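Local coordinates for functional macrophage inflammatory protein 1-alpha homolog (Human herpesvirus 8, PDB 1ZXT) that probably acts as a secreted viral mimic of host CC chemokines, binding CC chemokine receptors and signalling through them, at residues Asn9-Gly14 / Pro33-Pro38; Tyr13-His18 / Cys51-Lys56; Gln23-Trp28 / Gln64-Ile69. All blocks are in the same frame, centred on the assembly; numbering follows the deposited sequence.

Contact 1: residues Asn9-Gly14 / Pro33-Pro38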
# COMPACT_ATOMS: atom_id res chain seq x y z
N ASN A 9 -0.46 -14.92 2.25
CA ASN A 9 0.02 -13.58 2.48
C ASN A 9 -0.18 -12.70 1.27
O ASN A 9 -0.01 -13.15 0.13
CB ASN A 9 1.49 -13.61 2.86
CG ASN A 9 1.76 -14.33 4.15
OD1 ASN A 9 1.13 -14.07 5.12
ND2 ASN A 9 2.61 -15.28 4.15
N SER A 10 -0.64 -11.47 1.49
CA SER A 10 -0.86 -10.53 0.41
C SER A 10 0.46 -9.69 0.20
O SER A 10 0.96 -9.09 1.15
CB SER A 10 -2.03 -9.62 0.75
OG SER A 10 -2.28 -8.74 -0.32
N CYS A 11 1.01 -9.75 -1.01
CA CYS A 11 2.30 -9.13 -1.31
C CYS A 11 2.19 -8.43 -2.62
O CYS A 11 1.38 -8.78 -3.49
CB CYS A 11 3.34 -10.19 -1.45
SG CYS A 11 3.62 -11.09 0.09
N CYS A 12 2.98 -7.40 -2.77
CA CYS A 12 3.14 -6.76 -4.05
C CYS A 12 4.27 -7.35 -4.85
O CYS A 12 5.44 -7.37 -4.39
CB CYS A 12 3.44 -5.29 -3.85
SG CYS A 12 2.04 -4.43 -3.13
N TYR A 13 3.95 -7.79 -6.08
CA TYR A 13 4.97 -8.22 -7.06
C TYR A 13 4.86 -7.20 -8.20
O TYR A 13 3.99 -7.30 -9.09
CB TYR A 13 4.73 -9.67 -7.59
CG TYR A 13 4.56 -10.65 -6.43
CD1 TYR A 13 5.65 -11.18 -5.79
CD2 TYR A 13 3.30 -10.90 -5.92
CE1 TYR A 13 5.51 -12.05 -4.73
CE2 TYR A 13 3.11 -11.75 -4.87
CZ TYR A 13 4.19 -12.32 -4.21
OH TYR A 13 4.03 -13.18 -3.07
N GLY A 14 5.66 -6.17 -8.09
CA GLY A 14 5.54 -5.01 -8.94
C GLY A 14 4.94 -3.84 -8.18
O GLY A 14 3.95 -3.95 -7.46
N PRO A 33 4.64 -8.75 6.47
CA PRO A 33 6.12 -8.78 6.71
C PRO A 33 6.73 -9.99 6.07
O PRO A 33 7.94 -10.08 5.97
CB PRO A 33 6.20 -8.94 8.23
CG PRO A 33 4.88 -8.44 8.73
CD PRO A 33 3.88 -8.87 7.71
N ALA A 34 5.92 -10.96 5.68
CA ALA A 34 6.42 -12.26 5.02
C ALA A 34 6.82 -12.03 3.55
O ALA A 34 7.54 -12.86 2.90
CB ALA A 34 5.36 -13.28 5.06
N CYS A 35 6.42 -10.89 3.01
CA CYS A 35 6.68 -10.60 1.60
C CYS A 35 8.16 -10.34 1.31
O CYS A 35 8.85 -9.73 2.13
CB CYS A 35 5.83 -9.37 1.19
SG CYS A 35 4.06 -9.60 1.39
N PRO A 36 8.67 -10.74 0.13
CA PRO A 36 10.09 -10.52 -0.19
C PRO A 36 10.47 -9.09 -0.31
O PRO A 36 11.49 -8.72 0.20
CB PRO A 36 10.28 -11.31 -1.49
CG PRO A 36 8.85 -11.20 -2.09
CD PRO A 36 7.98 -11.50 -0.93
N LYS A 37 9.64 -8.22 -0.90
CA LYS A 37 9.90 -6.82 -0.92
C LYS A 37 8.80 -6.13 -0.13
O LYS A 37 7.58 -6.30 -0.44
CB LYS A 37 9.87 -6.29 -2.34
CG LYS A 37 10.92 -6.74 -3.14
CD LYS A 37 11.07 -5.93 -4.43
CE LYS A 37 11.95 -6.63 -5.40
NZ LYS A 37 12.11 -5.80 -6.62
N PRO A 38 9.14 -5.34 0.86
CA PRO A 38 8.15 -4.59 1.62
C PRO A 38 7.32 -3.64 0.75
O PRO A 38 7.85 -2.98 -0.14
CB PRO A 38 9.04 -3.80 2.58
CG PRO A 38 10.17 -4.70 2.78
CD PRO A 38 10.48 -5.08 1.37
O HOH W 1 4.80 -6.29 -0.94
O HOH W 2 6.65 -8.32 -2.15
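The first disulfide of the CC chemokine fold, Cys11 to Cys35, joins the irregular N-terminal chain to the loop between strands 25-30 and 40-44. The sulfurs Cys11 SG and Cys35 SG are bonded at 2.0 Å with a left-handed twist, chi3 -86°. Both SG atoms lie opposite their own carbonyl carbon, chi1 -64° in Cys11 and -60° in Cys35, which places each sulfur beside its own backbone N, where the two meet. The carbonyl oxygen of Ser10 comes alongside the bridge, its O 3.2 Å from Cys35 SG. On the Asn9 side of the bridge the amide reaches over with its nitrogen, ND2 of Asn9 lying 3.5 Å from the methyl CB of Ala34. At the other end Tyr13 turns its ring back, CE1 of Tyr13 standing 4.3 Å from Pro36 CG.

No direct hydrogen bond joins the two backbones; water does that work. One water accepts from Cys12 N at 2.8 Å and donates to Lys37 O at 2.8 Å. A second donates to Cys12 O at 2.7 Å and to Lys37 O at 2.8 Å, so this one carbonyl takes two water protons.

The contact lies at the surface: Asn9 also packs on Ser32 and Cys12 on Thr31, both in the loop after strand 25-30, while Cys12 SG is disulfide-bonded to Cys51 on strand 49-52.

Contact 2: residues Tyr13-His18 / Cys51-Lys56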
# COMPACT_ATOMS: atom_id res chain seq x y z
N TYR A 13 3.95 -7.79 -6.08
CA TYR A 13 4.97 -8.22 -7.06
C TYR A 13 4.86 -7.20 -8.20
O TYR A 13 3.99 -7.30 -9.09
CB TYR A 13 4.73 -9.67 -7.59
CG TYR A 13 4.56 -10.65 -6.43
CD1 TYR A 13 5.65 -11.18 -5.79
CD2 TYR A 13 3.30 -10.90 -5.92
CE1 TYR A 13 5.51 -12.05 -4.73
CE2 TYR A 13 3.11 -11.75 -4.87
CZ TYR A 13 4.19 -12.32 -4.21
OH TYR A 13 4.03 -13.18 -3.07
N GLY A 14 5.66 -6.17 -8.09
CA GLY A 14 5.54 -5.01 -8.94
C GLY A 14 4.94 -3.84 -8.18
O GLY A 14 3.95 -3.95 -7.46
N PHE A 15 5.56 -2.70 -8.34
CA PHE A 15 4.96 -1.48 -7.78
C PHE A 15 4.60 -0.49 -8.84
O PHE A 15 5.27 -0.38 -9.88
CB PHE A 15 5.91 -0.82 -6.82
CG PHE A 15 6.34 -1.66 -5.68
CD1 PHE A 15 5.51 -1.87 -4.62
CD2 PHE A 15 7.58 -2.22 -5.64
CE1 PHE A 15 5.89 -2.63 -3.55
CE2 PHE A 15 7.98 -2.99 -4.52
CZ PHE A 15 7.12 -3.18 -3.49
N GLN A 16 3.57 0.26 -8.55
CA GLN A 16 3.18 1.47 -9.33
C GLN A 16 4.28 2.55 -9.20
O GLN A 16 4.51 3.04 -8.13
CB GLN A 16 1.82 2.03 -8.98
CG GLN A 16 1.43 3.27 -9.84
CD GLN A 16 -0.09 3.69 -9.84
OE1 GLN A 16 -0.95 2.81 -9.92
NE2 GLN A 16 -0.40 5.03 -9.78
N GLN A 17 4.89 2.86 -10.34
CA GLN A 17 5.98 3.81 -10.40
C GLN A 17 5.56 5.26 -10.44
O GLN A 17 6.32 6.12 -10.03
CB GLN A 17 6.83 3.54 -11.62
CG GLN A 17 7.48 2.17 -11.57
CD GLN A 17 8.45 2.06 -10.40
OE1 GLN A 17 9.42 2.86 -10.32
NE2 GLN A 17 8.23 1.06 -9.52
N HIS A 18 4.36 5.55 -10.96
CA HIS A 18 3.89 6.92 -11.10
C HIS A 18 2.84 7.16 -10.07
O HIS A 18 1.91 6.38 -9.96
CB HIS A 18 3.31 7.15 -12.49
CG HIS A 18 4.17 6.62 -13.58
ND1 HIS A 18 4.12 5.30 -13.97
CD2 HIS A 18 5.14 7.21 -14.31
CE1 HIS A 18 5.01 5.11 -14.93
NE2 HIS A 18 5.62 6.27 -15.18
N CYS A 51 -0.46 -1.02 -5.28
CA CYS A 51 0.88 -1.40 -4.73
C CYS A 51 1.88 -0.25 -4.90
O CYS A 51 2.11 0.19 -6.03
CB CYS A 51 1.40 -2.56 -5.43
SG CYS A 51 0.76 -4.13 -4.75
N ALA A 52 2.48 0.17 -3.79
CA ALA A 52 3.50 1.21 -3.82
C ALA A 52 4.68 0.85 -2.90
O ALA A 52 4.52 0.14 -1.92
CB ALA A 52 2.88 2.50 -3.46
N ASP A 53 5.84 1.35 -3.27
CA ASP A 53 7.11 1.04 -2.67
C ASP A 53 7.52 2.05 -1.59
O ASP A 53 7.87 3.20 -1.93
CB ASP A 53 8.15 1.13 -3.76
CG ASP A 53 9.49 0.58 -3.33
OD1 ASP A 53 9.71 0.24 -2.16
OD2 ASP A 53 10.38 0.46 -4.13
N PRO A 54 7.47 1.65 -0.31
CA PRO A 54 7.74 2.56 0.80
C PRO A 54 9.20 2.98 0.90
O PRO A 54 9.49 3.91 1.66
CB PRO A 54 7.24 1.79 2.03
CG PRO A 54 7.37 0.41 1.67
CD PRO A 54 7.08 0.32 0.19
N SER A 55 10.06 2.41 0.08
CA SER A 55 11.43 2.92 -0.07
C SER A 55 11.55 4.15 -0.91
O SER A 55 12.62 4.81 -0.93
CB SER A 55 12.33 1.84 -0.64
OG SER A 55 12.19 1.75 -2.02
N LYS A 56 10.48 4.53 -1.57
CA LYS A 56 10.42 5.76 -2.33
C LYS A 56 9.90 6.92 -1.55
O LYS A 56 8.84 6.88 -0.98
CB LYS A 56 9.52 5.59 -3.57
CG LYS A 56 9.91 4.46 -4.52
CD LYS A 56 11.27 4.61 -5.05
CE LYS A 56 11.46 3.76 -6.29
NZ LYS A 56 12.83 3.91 -6.90
O HOH W 3 5.85 2.74 -5.86
O HOH W 4 9.88 0.52 -7.46
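The backbone of Phe15-Gln16 runs beside the end of strand 49-52, where Gln16 N donates to Cys51 O at 2.9 Å with an N-H...O angle of 158°. Phe15 makes most of the side-chain contact. Asp53 lies over one face of its ring, CB sitting 3.9 Å from the centroid of the Phe15 ring in a CH-pi contact, offset toward the rim. With Asp53 CG opposite its own N (chi1 -169°) the carboxylate comes over the CD2-CE2 side of the ring, its plane 15° from the ring plane. The carbonyl carbon of Cys51 is met by the ring edge, and Phe15 CD1 comes within 3.3 Å of Ala52 C. Next door, Gly14 O rests 3.5 Å from Cys51 CB.

Two waters fill out the polar side. One donates to Gln16 O at 2.7 Å and accepts from Asp53 N at 2.9 Å; the other accepts from Gln17 NE2 and reaches Asp53 OD2 only weakly. The extended Gln16 side chain leaves the contact, its NE2 donating to His18 O at 2.7 Å. Asp53 also forms an Asx turn, Ser55 N meeting OD1 from above the carboxylate plane, within the type I turn of Asp53 to Lys56.

That turn ends at the N-cap of helix 57-64. On the strand side of the turn, Ala52 is hydrogen-bonded to Val40 in strand 40-44, and Pro54 packs on Val40. The chemokine N-loop, the chain after the CC pair, thus runs beside the end of edge strand 49-52, through the Gln16-Cys51 bond.

Contact 3: residues Gln23-Trp28 / Gln64-Ile69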
# COMPACT_ATOMS: atom_id res chain seq x y z
N GLN A 23 -6.43 12.89 -4.74
CA GLN A 23 -7.85 13.07 -4.48
C GLN A 23 -8.59 11.73 -4.41
O GLN A 23 -9.64 11.66 -3.84
CB GLN A 23 -8.52 14.12 -5.42
CG GLN A 23 -8.90 13.65 -6.82
CD GLN A 23 -9.58 14.77 -7.64
OE1 GLN A 23 -8.90 15.70 -8.09
NE2 GLN A 23 -10.91 14.74 -7.77
N ILE A 24 -8.03 10.67 -4.96
CA ILE A 24 -8.77 9.41 -5.00
C ILE A 24 -8.37 8.52 -3.83
O ILE A 24 -8.95 7.46 -3.62
CB ILE A 24 -8.62 8.70 -6.40
CG1 ILE A 24 -7.28 8.02 -6.61
CG2 ILE A 24 -8.83 9.66 -7.52
CD1 ILE A 24 -7.30 7.03 -7.68
N LEU A 25 -7.30 8.90 -3.13
CA LEU A 25 -6.74 8.06 -2.05
C LEU A 25 -7.50 8.27 -0.72
O LEU A 25 -7.85 9.37 -0.31
CB LEU A 25 -5.25 8.38 -1.90
CG LEU A 25 -4.18 7.64 -2.70
CD1 LEU A 25 -4.61 6.79 -3.85
CD2 LEU A 25 -3.02 8.61 -2.99
N LYS A 26 -7.81 7.13 -0.11
CA LYS A 26 -8.54 6.98 1.15
C LYS A 26 -7.65 6.73 2.39
O LYS A 26 -7.81 7.44 3.40
CB LYS A 26 -9.49 5.76 1.02
CG LYS A 26 -10.85 5.80 1.75
CD LYS A 26 -11.53 4.41 1.61
CE LYS A 26 -12.93 4.39 2.14
NZ LYS A 26 -13.07 4.88 3.53
N GLU A 27 -6.71 5.80 2.30
CA GLU A 27 -5.96 5.30 3.43
C GLU A 27 -4.85 4.43 2.89
O GLU A 27 -4.85 4.13 1.69
CB GLU A 27 -6.86 4.47 4.32
CG GLU A 27 -7.57 3.32 3.63
CD GLU A 27 -8.76 2.75 4.45
OE1 GLU A 27 -9.62 3.50 4.75
OE2 GLU A 27 -8.76 1.53 4.75
N TRP A 28 -3.92 3.96 3.76
CA TRP A 28 -2.93 3.03 3.38
C TRP A 28 -2.74 1.97 4.45
O TRP A 28 -3.11 2.16 5.58
CB TRP A 28 -1.58 3.71 3.09
CG TRP A 28 -0.94 4.24 4.32
CD1 TRP A 28 -1.24 5.40 4.98
CD2 TRP A 28 0.08 3.60 5.07
NE1 TRP A 28 -0.42 5.54 6.06
CE2 TRP A 28 0.37 4.42 6.16
CE3 TRP A 28 0.78 2.34 4.92
CZ2 TRP A 28 1.32 4.12 7.13
CZ3 TRP A 28 1.73 2.01 5.90
CH2 TRP A 28 1.95 2.90 7.01
N GLN A 64 2.21 9.68 4.76
CA GLN A 64 2.04 10.73 5.76
C GLN A 64 0.73 11.49 5.68
O GLN A 64 0.17 11.88 6.70
CB GLN A 64 3.20 11.73 5.62
CG GLN A 64 4.52 11.21 6.22
CD GLN A 64 5.68 12.18 6.06
OE1 GLN A 64 5.49 13.39 5.93
NE2 GLN A 64 6.90 11.62 6.06
N ARG A 65 0.27 11.77 4.46
CA ARG A 65 -0.97 12.51 4.28
C ARG A 65 -2.22 11.63 4.47
O ARG A 65 -3.32 12.18 4.42
CB ARG A 65 -1.10 13.16 2.88
CG ARG A 65 0.09 13.92 2.28
CD ARG A 65 1.00 14.55 3.27
NE ARG A 65 1.82 15.58 2.64
CZ ARG A 65 2.69 16.35 3.29
NH1 ARG A 65 2.88 16.20 4.61
NH2 ARG A 65 3.38 17.27 2.62
N LEU A 66 -2.08 10.31 4.67
CA LEU A 66 -3.25 9.43 4.66
C LEU A 66 -3.34 8.71 5.98
O LEU A 66 -2.34 8.47 6.57
CB LEU A 66 -3.14 8.37 3.58
CG LEU A 66 -3.21 8.89 2.13
CD1 LEU A 66 -2.80 7.78 1.25
CD2 LEU A 66 -4.62 9.38 1.83
N PRO A 67 -4.53 8.33 6.41
CA PRO A 67 -4.66 7.51 7.59
C PRO A 67 -4.18 6.13 7.37
O PRO A 67 -4.38 5.61 6.27
CB PRO A 67 -6.17 7.49 7.87
CG PRO A 67 -6.85 8.01 6.69
CD PRO A 67 -5.83 8.70 5.83
N ALA A 68 -3.50 5.53 8.36
CA ALA A 68 -3.08 4.16 8.27
C ALA A 68 -4.17 3.34 8.91
O ALA A 68 -4.42 3.49 10.10
CB ALA A 68 -1.74 3.93 9.01
N ILE A 69 -4.79 2.46 8.11
CA ILE A 69 -5.98 1.76 8.51
C ILE A 69 -5.88 0.31 8.11
O ILE A 69 -5.70 -0.01 6.94
CB ILE A 69 -7.26 2.41 7.97
CG1 ILE A 69 -7.57 3.78 8.68
CG2 ILE A 69 -8.51 1.45 8.19
CD1 ILE A 69 -8.35 4.65 7.88
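Trp28 offers one face of its indole to Ala68, whose methyl stands over the rim near the ring fusion, CB 3.6 Å from Trp28 CE2. Around the edge of the same ring, Leu66 O lies in plane, 3.5 Å from Trp28 NE1. The indole gets there because CG sits between the backbone N and the carbonyl carbon, chi1 69°, turning the ring along the chain that leaves the helix. That chain is bridged to Trp28 by two backbone hydrogen bonds: Trp28 N to Pro67 O at 3.0 Å and Ile69 N to Trp28 O at 3.1 Å.

Further along, Glu27 and Ile69 cross at about a right angle. Ile69 straddles the carboxylate, CG2 of Ile69 being 3.4 Å from Glu27 OE2 and its CD1 near OE1, while Glu27 OE1 makes a long salt bridge with Lys26 NZ. Leu25 and Leu66 are also roughly perpendicular, Leu66 CD2 touching Leu25 CB at 3.9 Å. Between these pairs the Pro67 ring abuts the backbone, with CD 3.4 Å from Lys26 O.

Lys26 and Glu27 form a classic beta bulge opposite Leu43. Leu25 also packs on Leu62 and Trp28 on Met63, both of helix 57-64. This is the chemokine arrangement of a C-terminal helix laid across a three-stranded antiparallel sheet, here with the segment after the helix joined by a single beta bridge to edge strand 25-30.

From the N terminus, the chain meets contact 1 first: 9-14 reaches forward to 33-38, closing a loop that contains strand 25-30. The next residues, overlapping it at Tyr13 and Gly14, go on to 51-56 in contact 2, a longer closure that also takes in strand 40-44. The second disulfide joins these two, and Pro38 O packs on Phe15. Contact 3 begins inside both loops, at 23-28, and ends beyond them at 64-69, so it crosses both. Its centre is about 20 Å from that of contact 1. Contact 1 ties the N-terminal part to the loop between strands 25-30 and 40-44, contact 2 to the end of strand 49-52, and contact 3 joins the segment after the helix to strand 25-30.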